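Local structure of NEQ263 (Nanoarchaeum equitans Kin4-M, 5BN3) at residues K155-Y169 and I182-S194. The protein probably binds ATP as one of the two chains that build the catalytic core of an archaeal ATP synthase. Residues are numbered along the deposited sequence; the frame is centred on the assembly and turned at random.
Sequences KTIIFAAIGVPSDIY and IMNSAIFISKADS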
ATOM      1  N   LYS B 155     -15.022 -42.977  14.849  1.00 55.09           N
ATOM      2  CA  LYS B 155     -15.879 -41.926  14.313  1.00 44.37           C
ATOM      3  C   LYS B 155     -15.973 -41.935  12.789  1.00 44.96           C
ATOM      4  O   LYS B 155     -15.076 -42.424  12.101  1.00 45.53           O
ATOM      5  CB  LYS B 155     -15.375 -40.555  14.786  1.00 46.42           C
ATOM      6  CG  LYS B 155     -15.143 -40.449  16.286  1.00 53.33           C
ATOM      7  CD  LYS B 155     -14.573 -39.086  16.657  1.00 56.63           C
ATOM      8  CE  LYS B 155     -14.309 -38.975  18.147  1.00 56.45           C
ATOM      9  NZ  LYS B 155     -13.293 -39.955  18.610  1.00 48.46           N
ATOM     10  N   THR B 156     -17.066 -41.385  12.269  1.00 41.50           N
ATOM     11  CA  THR B 156     -17.188 -41.142  10.838  1.00 41.99           C
ATOM     12  C   THR B 156     -16.298 -39.959  10.464  1.00 45.45           C
ATOM     13  O   THR B 156     -16.327 -38.918  11.125  1.00 38.83           O
ATOM     14  CB  THR B 156     -18.643 -40.814  10.448  1.00 53.77           C
ATOM     15  OG1 THR B 156     -19.499 -41.905  10.812  1.00 59.90           O
ATOM     16  CG2 THR B 156     -18.753 -40.570   8.954  1.00 43.95           C
ATOM     17  N   ILE B 157     -15.495 -40.120   9.418  1.00 39.98           N
ATOM     18  CA  ILE B 157     -14.680 -39.020   8.914  1.00 38.72           C
ATOM     19  C   ILE B 157     -15.330 -38.429   7.670  1.00 38.25           C
ATOM     20  O   ILE B 157     -15.659 -39.152   6.733  1.00 36.94           O
ATOM     21  CB  ILE B 157     -13.256 -39.486   8.558  1.00 45.06           C
ATOM     22  CG1 ILE B 157     -12.539 -39.998   9.810  1.00 40.94           C
ATOM     23  CG2 ILE B 157     -12.456 -38.352   7.938  1.00 47.53           C
ATOM     24  CD1 ILE B 157     -11.159 -40.554   9.537  1.00 53.02           C
ATOM     25  N   ILE B 158     -15.525 -37.115   7.663  1.00 33.79           N
ATOM     26  CA  ILE B 158     -15.995 -36.438   6.461  1.00 30.86           C
ATOM     27  C   ILE B 158     -14.897 -35.524   5.929  1.00 38.50           C
ATOM     28  O   ILE B 158     -14.402 -34.647   6.642  1.00 35.01           O
ATOM     29  CB  ILE B 158     -17.292 -35.647   6.715  1.00 36.33           C
ATOM     30  CG1 ILE B 158     -18.396 -36.602   7.178  1.00 38.47           C
ATOM     31  CG2 ILE B 158     -17.727 -34.910   5.457  1.00 40.58           C
ATOM     32  CD1 ILE B 158     -19.718 -35.927   7.461  1.00 42.49           C
ATOM     33  N   PHE B 159     -14.510 -35.750   4.679  1.00 34.89           N
ATOM     34  CA  PHE B 159     -13.432 -34.999   4.049  1.00 29.86           C
ATOM     35  C   PHE B 159     -13.979 -34.117   2.936  1.00 38.16           C
ATOM     36  O   PHE B 159     -14.559 -34.614   1.969  1.00 38.27           O
ATOM     37  CB  PHE B 159     -12.380 -35.965   3.499  1.00 34.79           C
ATOM     38  CG  PHE B 159     -11.283 -35.299   2.717  1.00 48.30           C
ATOM     39  CD1 PHE B 159     -10.611 -34.199   3.228  1.00 46.95           C
ATOM     40  CD2 PHE B 159     -10.905 -35.793   1.478  1.00 53.95           C
ATOM     41  CE1 PHE B 159      -9.594 -33.595   2.508  1.00 49.50           C
ATOM     42  CE2 PHE B 159      -9.890 -35.196   0.754  1.00 39.22           C
ATOM     43  CZ  PHE B 159      -9.233 -34.092   1.273  1.00 42.13           C
ATOM     44  N   ALA B 160     -13.805 -32.807   3.083  1.00 31.89           N
ATOM     45  CA  ALA B 160     -14.199 -31.866   2.044  1.00 36.03           C
ATOM     46  C   ALA B 160     -12.970 -31.334   1.321  1.00 39.63           C
ATOM     47  O   ALA B 160     -12.179 -30.585   1.898  1.00 33.06           O
ATOM     48  CB  ALA B 160     -14.995 -30.723   2.634  1.00 39.34           C
ATOM     49  N   ALA B 161     -12.815 -31.724   0.060  1.00 33.71           N
ATOM     50  CA  ALA B 161     -11.709 -31.245  -0.761  1.00 32.03           C
ATOM     51  C   ALA B 161     -12.174 -30.090  -1.639  1.00 37.10           C
ATOM     52  O   ALA B 161     -12.951 -30.285  -2.575  1.00 33.00           O
ATOM     53  CB  ALA B 161     -11.159 -32.370  -1.611  1.00 33.86           C
ATOM     54  N   ILE B 162     -11.690 -28.890  -1.339  1.00 31.65           N
ATOM     55  CA  ILE B 162     -12.145 -27.687  -2.028  1.00 35.12           C
ATOM     56  C   ILE B 162     -11.098 -27.164  -3.012  1.00 37.20           C
ATOM     57  O   ILE B 162     -10.185 -26.428  -2.628  1.00 30.85           O
ATOM     58  CB  ILE B 162     -12.496 -26.570  -1.019  1.00 39.06           C
ATOM     59  CG1 ILE B 162     -13.358 -27.126   0.122  1.00 34.14           C
ATOM     60  CG2 ILE B 162     -13.202 -25.415  -1.715  1.00 35.64           C
ATOM     61  CD1 ILE B 162     -13.557 -26.152   1.273  1.00 37.14           C
ATOM     62  N   GLY B 163     -11.231 -27.553  -4.277  1.00 31.93           N
ATOM     63  CA  GLY B 163     -10.379 -27.041  -5.338  1.00 33.70           C
ATOM     64  C   GLY B 163      -8.905 -27.402  -5.276  1.00 30.34           C
ATOM     65  O   GLY B 163      -8.081 -26.727  -5.890  1.00 32.01           O
ATOM     66  N   VAL B 164      -8.567 -28.463  -4.546  1.00 31.52           N
ATOM     67  CA  VAL B 164      -7.179 -28.922  -4.474  1.00 29.68           C
ATOM     68  C   VAL B 164      -6.844 -29.841  -5.656  1.00 41.32           C
ATOM     69  O   VAL B 164      -7.735 -30.489  -6.208  1.00 31.45           O
ATOM     70  CB  VAL B 164      -6.883 -29.637  -3.132  1.00 35.20           C
ATOM     71  CG1 VAL B 164      -7.091 -28.686  -1.958  1.00 28.94           C
ATOM     72  CG2 VAL B 164      -7.753 -30.871  -2.974  1.00 35.85           C
ATOM     73  N   PRO B 165      -5.561 -29.888  -6.056  1.00 34.28           N
ATOM     74  CA  PRO B 165      -5.145 -30.741  -7.181  1.00 39.93           C
ATOM     75  C   PRO B 165      -5.339 -32.226  -6.871  1.00 42.16           C
ATOM     76  O   PRO B 165      -5.445 -32.585  -5.698  1.00 35.02           O
ATOM     77  CB  PRO B 165      -3.650 -30.429  -7.323  1.00 40.20           C
ATOM     78  CG  PRO B 165      -3.462 -29.102  -6.656  1.00 40.89           C
ATOM     79  CD  PRO B 165      -4.437 -29.095  -5.525  1.00 33.28           C
ATOM     80  N   SER B 166      -5.371 -33.069  -7.902  1.00 37.29           N
ATOM     81  CA  SER B 166      -5.653 -34.493  -7.721  1.00 40.79           C
ATOM     82  C   SER B 166      -4.632 -35.200  -6.839  1.00 36.64           C
ATOM     83  O   SER B 166      -4.987 -36.101  -6.084  1.00 41.20           O
ATOM     84  CB  SER B 166      -5.777 -35.207  -9.070  1.00 52.32           C
ATOM     85  OG  SER B 166      -4.566 -35.153  -9.802  1.00 62.05           O
ATOM     86  N   ASP B 167      -3.371 -34.791  -6.940  1.00 36.73           N
ATOM     87  CA  ASP B 167      -2.314 -35.325  -6.080  1.00 37.79           C
ATOM     88  C   ASP B 167      -2.676 -35.226  -4.603  1.00 46.29           C
ATOM     89  O   ASP B 167      -2.359 -36.115  -3.813  1.00 46.70           O
ATOM     90  CB  ASP B 167      -1.015 -34.555  -6.317  1.00 45.26           C
ATOM     91  CG  ASP B 167      -0.339 -34.931  -7.613  1.00 57.65           C
ATOM     92  OD1 ASP B 167      -0.939 -35.679  -8.412  1.00 54.71           O
ATOM     93  OD2 ASP B 167       0.796 -34.462  -7.832  1.00 61.17           O
ATOM     94  N   ILE B 168      -3.340 -34.135  -4.238  1.00 41.57           N
ATOM     95  CA  ILE B 168      -3.693 -33.884  -2.846  1.00 37.57           C
ATOM     96  C   ILE B 168      -4.866 -34.748  -2.372  1.00 45.22           C
ATOM     97  O   ILE B 168      -4.739 -35.480  -1.388  1.00 42.97           O
ATOM     98  CB  ILE B 168      -3.980 -32.385  -2.595  1.00 39.95           C
ATOM     99  CG1 ILE B 168      -2.768 -31.534  -2.992  1.00 53.22           C
ATOM    100  CG2 ILE B 168      -4.341 -32.148  -1.142  1.00 44.21           C
ATOM    101  CD1 ILE B 168      -1.466 -31.966  -2.335  1.00 52.41           C
ATOM    102  N   TYR B 169      -6.001 -34.687  -3.069  1.00 33.22           N
ATOM    103  CA  TYR B 169      -7.158 -35.470  -2.628  1.00 41.13           C
ATOM    104  C   TYR B 169      -6.980 -36.984  -2.790  1.00 43.14           C
ATOM    105  O   TYR B 169      -7.590 -37.761  -2.055  1.00 43.86           O
ATOM    106  CB  TYR B 169      -8.492 -34.962  -3.217  1.00 34.27           C
ATOM    107  CG  TYR B 169      -8.691 -35.076  -4.717  1.00 44.41           C
ATOM    108  CD1 TYR B 169      -8.879 -36.310  -5.329  1.00 46.09           C
ATOM    109  CD2 TYR B 169      -8.766 -33.938  -5.509  1.00 44.17           C
ATOM    110  CE1 TYR B 169      -9.089 -36.407  -6.690  1.00 41.73           C
ATOM    111  CE2 TYR B 169      -8.980 -34.026  -6.869  1.00 41.37           C
ATOM    112  CZ  TYR B 169      -9.139 -35.262  -7.453  1.00 52.71           C
ATOM    113  OH  TYR B 169      -9.350 -35.360  -8.807  1.00 58.18           O
ATOM    114  N   ILE B 182     -11.628 -45.928   5.000  1.00 45.43           N
ATOM    115  CA  ILE B 182     -12.412 -45.512   3.837  1.00 47.35           C
ATOM    116  C   ILE B 182     -13.895 -45.899   3.914  1.00 48.32           C
ATOM    117  O   ILE B 182     -14.760 -45.162   3.433  1.00 45.72           O
ATOM    118  CB  ILE B 182     -11.777 -46.039   2.518  1.00 54.40           C
ATOM    119  CG1 ILE B 182     -12.410 -45.372   1.295  1.00 49.98           C
ATOM    120  CG2 ILE B 182     -11.878 -47.559   2.424  1.00 50.15           C
ATOM    121  CD1 ILE B 182     -12.043 -43.916   1.146  1.00 46.20           C
ATOM    122  N   MET B 183     -14.192 -47.040   4.532  1.00 47.34           N
ATOM    123  CA  MET B 183     -15.569 -47.520   4.606  1.00 55.51           C
ATOM    124  C   MET B 183     -16.411 -46.712   5.590  1.00 56.38           C
ATOM    125  O   MET B 183     -17.638 -46.670   5.483  1.00 50.33           O
ATOM    126  CB  MET B 183     -15.616 -49.009   4.959  1.00 59.67           C
ATOM    127  CG  MET B 183     -14.816 -49.893   4.017  1.00 87.18           C
ATOM    128  SD  MET B 183     -15.347 -51.617   4.042  1.00118.63           S
ATOM    129  CE  MET B 183     -16.956 -51.488   3.262  1.00 86.09           C
ATOM    130  N   ASN B 184     -15.750 -46.073   6.549  1.00 48.96           N
ATOM    131  CA  ASN B 184     -16.445 -45.184   7.474  1.00 48.81           C
ATOM    132  C   ASN B 184     -16.088 -43.727   7.199  1.00 55.87           C
ATOM    133  O   ASN B 184     -15.841 -42.943   8.120  1.00 45.91           O
ATOM    134  CB  ASN B 184     -16.144 -45.557   8.928  1.00 48.51           C
ATOM    135  CG  ASN B 184     -17.176 -45.009   9.897  1.00 72.23           C
ATOM    136  OD1 ASN B 184     -18.232 -44.517   9.489  1.00 57.95           O
ATOM    137  ND2 ASN B 184     -16.879 -45.097  11.188  1.00 63.76           N
ATOM    138  N   SER B 185     -16.068 -43.374   5.918  1.00 42.69           N
ATOM    139  CA  SER B 185     -15.779 -42.010   5.501  1.00 45.35           C
ATOM    140  C   SER B 185     -16.698 -41.572   4.368  1.00 49.35           C
ATOM    141  O   SER B 185     -17.137 -42.393   3.561  1.00 46.41           O
ATOM    142  CB  SER B 185     -14.320 -41.883   5.063  1.00 52.60           C
ATOM    143  OG  SER B 185     -13.445 -42.215   6.125  1.00 62.76           O
ATOM    144  N   ALA B 186     -16.995 -40.279   4.327  1.00 41.49           N
ATOM    145  CA  ALA B 186     -17.707 -39.683   3.204  1.00 36.99           C
ATOM    146  C   ALA B 186     -16.823 -38.585   2.637  1.00 43.73           C
ATOM    147  O   ALA B 186     -16.381 -37.700   3.372  1.00 39.44           O
ATOM    148  CB  ALA B 186     -19.042 -39.122   3.647  1.00 35.08           C
ATOM    149  N   ILE B 187     -16.555 -38.644   1.337  1.00 39.21           N
ATOM    150  CA  ILE B 187     -15.621 -37.714   0.712  1.00 34.72           C
ATOM    151  C   ILE B 187     -16.300 -36.836  -0.338  1.00 38.47           C
ATOM    152  O   ILE B 187     -16.976 -37.335  -1.241  1.00 41.46           O
ATOM    153  CB  ILE B 187     -14.425 -38.471   0.096  1.00 43.68           C
ATOM    154  CG1 ILE B 187     -13.674 -39.236   1.192  1.00 39.88           C
ATOM    155  CG2 ILE B 187     -13.483 -37.515  -0.610  1.00 35.01           C
ATOM    156  CD1 ILE B 187     -12.558 -40.122   0.681  1.00 53.92           C
ATOM    157  N   PHE B 188     -16.120 -35.524  -0.208  1.00 31.86           N
ATOM    158  CA  PHE B 188     -16.715 -34.570  -1.138  1.00 33.18           C
ATOM    159  C   PHE B 188     -15.619 -33.770  -1.831  1.00 39.47           C
ATOM    160  O   PHE B 188     -14.795 -33.130  -1.175  1.00 37.26           O
ATOM    161  CB  PHE B 188     -17.691 -33.647  -0.403  1.00 36.87           C
ATOM    162  CG  PHE B 188     -18.844 -34.374   0.232  1.00 37.54           C
ATOM    163  CD1 PHE B 188     -18.745 -34.875   1.521  1.00 38.38           C
ATOM    164  CD2 PHE B 188     -20.026 -34.566  -0.468  1.00 44.29           C
ATOM    165  CE1 PHE B 188     -19.806 -35.553   2.104  1.00 43.72           C
ATOM    166  CE2 PHE B 188     -21.091 -35.239   0.107  1.00 39.58           C
ATOM    167  CZ  PHE B 188     -20.982 -35.734   1.396  1.00 41.60           C
ATOM    168  N   ILE B 189     -15.612 -33.817  -3.159  1.00 35.07           N
ATOM    169  CA  ILE B 189     -14.520 -33.245  -3.940  1.00 34.09           C
ATOM    170  C   ILE B 189     -15.007 -32.274  -5.010  1.00 40.11           C
ATOM    171  O   ILE B 189     -15.818 -32.636  -5.861  1.00 38.80           O
ATOM    172  CB  ILE B 189     -13.703 -34.359  -4.634  1.00 39.34           C
ATOM    173  CG1 ILE B 189     -13.106 -35.311  -3.594  1.00 41.35           C
ATOM    174  CG2 ILE B 189     -12.605 -33.764  -5.504  1.00 34.63           C
ATOM    175  CD1 ILE B 189     -12.531 -36.583  -4.182  1.00 42.51           C
ATOM    176  N   SER B 190     -14.517 -31.039  -4.962  1.00 30.90           N
ATOM    177  CA  SER B 190     -14.665 -30.122  -6.088  1.00 34.58           C
ATOM    178  C   SER B 190     -13.286 -29.880  -6.688  1.00 38.31           C
ATOM    179  O   SER B 190     -12.357 -29.486  -5.978  1.00 36.64           O
ATOM    180  CB  SER B 190     -15.309 -28.802  -5.658  1.00 36.72           C
ATOM    181  OG  SER B 190     -14.610 -28.206  -4.581  1.00 38.40           O
ATOM    182  N   LYS B 191     -13.147 -30.130  -7.988  1.00 36.16           N
ATOM    183  CA  LYS B 191     -11.854 -29.995  -8.658  1.00 41.27           C
ATOM    184  C   LYS B 191     -11.405 -28.540  -8.767  1.00 39.45           C
ATOM    185  O   LYS B 191     -12.221 -27.622  -8.692  1.00 33.96           O
ATOM    186  CB  LYS B 191     -11.897 -30.651 -10.043  1.00 44.35           C
ATOM    187  CG  LYS B 191     -12.243 -32.133 -10.005  1.00 50.19           C
ATOM    188  CD  LYS B 191     -12.268 -32.746 -11.397  1.00 57.71           C
ATOM    189  CE  LYS B 191     -12.733 -34.194 -11.351  1.00 80.99           C
ATOM    190  NZ  LYS B 191     -11.886 -35.029 -10.457  1.00 76.85           N
ATOM    191  N   ALA B 192     -10.102 -28.338  -8.949  1.00 40.67           N
ATOM    192  CA  ALA B 192      -9.521 -26.998  -9.006  1.00 37.15           C
ATOM    193  C   ALA B 192     -10.093 -26.134 -10.129  1.00 36.48           C
ATOM    194  O   ALA B 192     -10.172 -24.910  -9.997  1.00 42.15           O
ATOM    195  CB  ALA B 192      -8.008 -27.086  -9.124  1.00 37.23           C
ATOM    196  N   ASP B 193     -10.486 -26.766 -11.231  1.00 37.35           N
ATOM    197  CA  ASP B 193     -11.008 -26.028 -12.380  1.00 45.97           C
ATOM    198  C   ASP B 193     -12.536 -26.053 -12.463  1.00 48.69           C
ATOM    199  O   ASP B 193     -13.113 -25.740 -13.505  1.00 49.65           O
ATOM    200  CB  ASP B 193     -10.395 -26.552 -13.685  1.00 41.24           C
ATOM    201  CG  ASP B 193     -10.786 -27.987 -13.981  1.00 54.58           C
ATOM    202  OD1 ASP B 193     -11.180 -28.712 -13.043  1.00 64.75           O
ATOM    203  OD2 ASP B 193     -10.696 -28.397 -15.158  1.00 69.36           O
ATOM    204  N   SER B 194     -13.187 -26.409 -11.360  1.00 46.60           N
ATOM    205  CA  SER B 194     -14.645 -26.483 -11.322  1.00 48.58           C
ATOM    206  C   SER B 194     -15.292 -25.107 -11.165  1.00 43.61           C
ATOM    207  O   SER B 194     -14.615 -24.121 -10.862  1.00 39.66           O
ATOM    208  CB  SER B 194     -15.107 -27.414 -10.198  1.00 46.79           C
ATOM    209  OG  SER B 194     -14.730 -26.911  -8.928  1.00 39.39           O
TER
HETATM  210  O   HOH W   1     -10.397 -30.736  -4.781  1.00 39.32           O
HETATM  211  O   HOH W   2      -8.565 -30.701  -8.828  1.00 44.02           O
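The side chain of N184 crosses that of T156 at about a right angle, and its OD1 accepts a hydrogen bond from T156 OG1 at 3.2 Å, with the hydroxyl tilted 33° from the carbonyl plane. CG lies anti to the backbone N (chi1 -160°), which carries the amide across to T156, while N184 O receives I157 N. Replacing the asparagine by alanine would probably leave the T156 hydroxyl without this acceptor. From S185 onward the strands run parallel, and A186 bonds through both N and O to strand 156-162. I187 CG2 packs obliquely against the F159 ring, CD2 at 3.7 Å, and the same ring stacks with F172 of the connecting helix. This is a beta-alpha-beta crossover of the P-loop NTPase-like nucleotide-binding domain, strand 156-162 leading through helix 166-178 to strand 185-190. F188 also bonds through both N and O, its N to F159 O almost straight (178°); on the other face of the sheet from I187, I158 CG2 touches the edge of the F188 ring at CE1 (4.0 Å). I189 reaches the crossover helix: CG2 sits over one face of the Y169 ring, 4.0 Å from its centroid, in a CH-pi contact, and CD1 meets CD1 of Y169. S190 O takes G163 N at 2.8 Å. Beyond it, K191 NZ makes a weak hydrogen bond to Y169 OH, and a water links A192 N to V164 O.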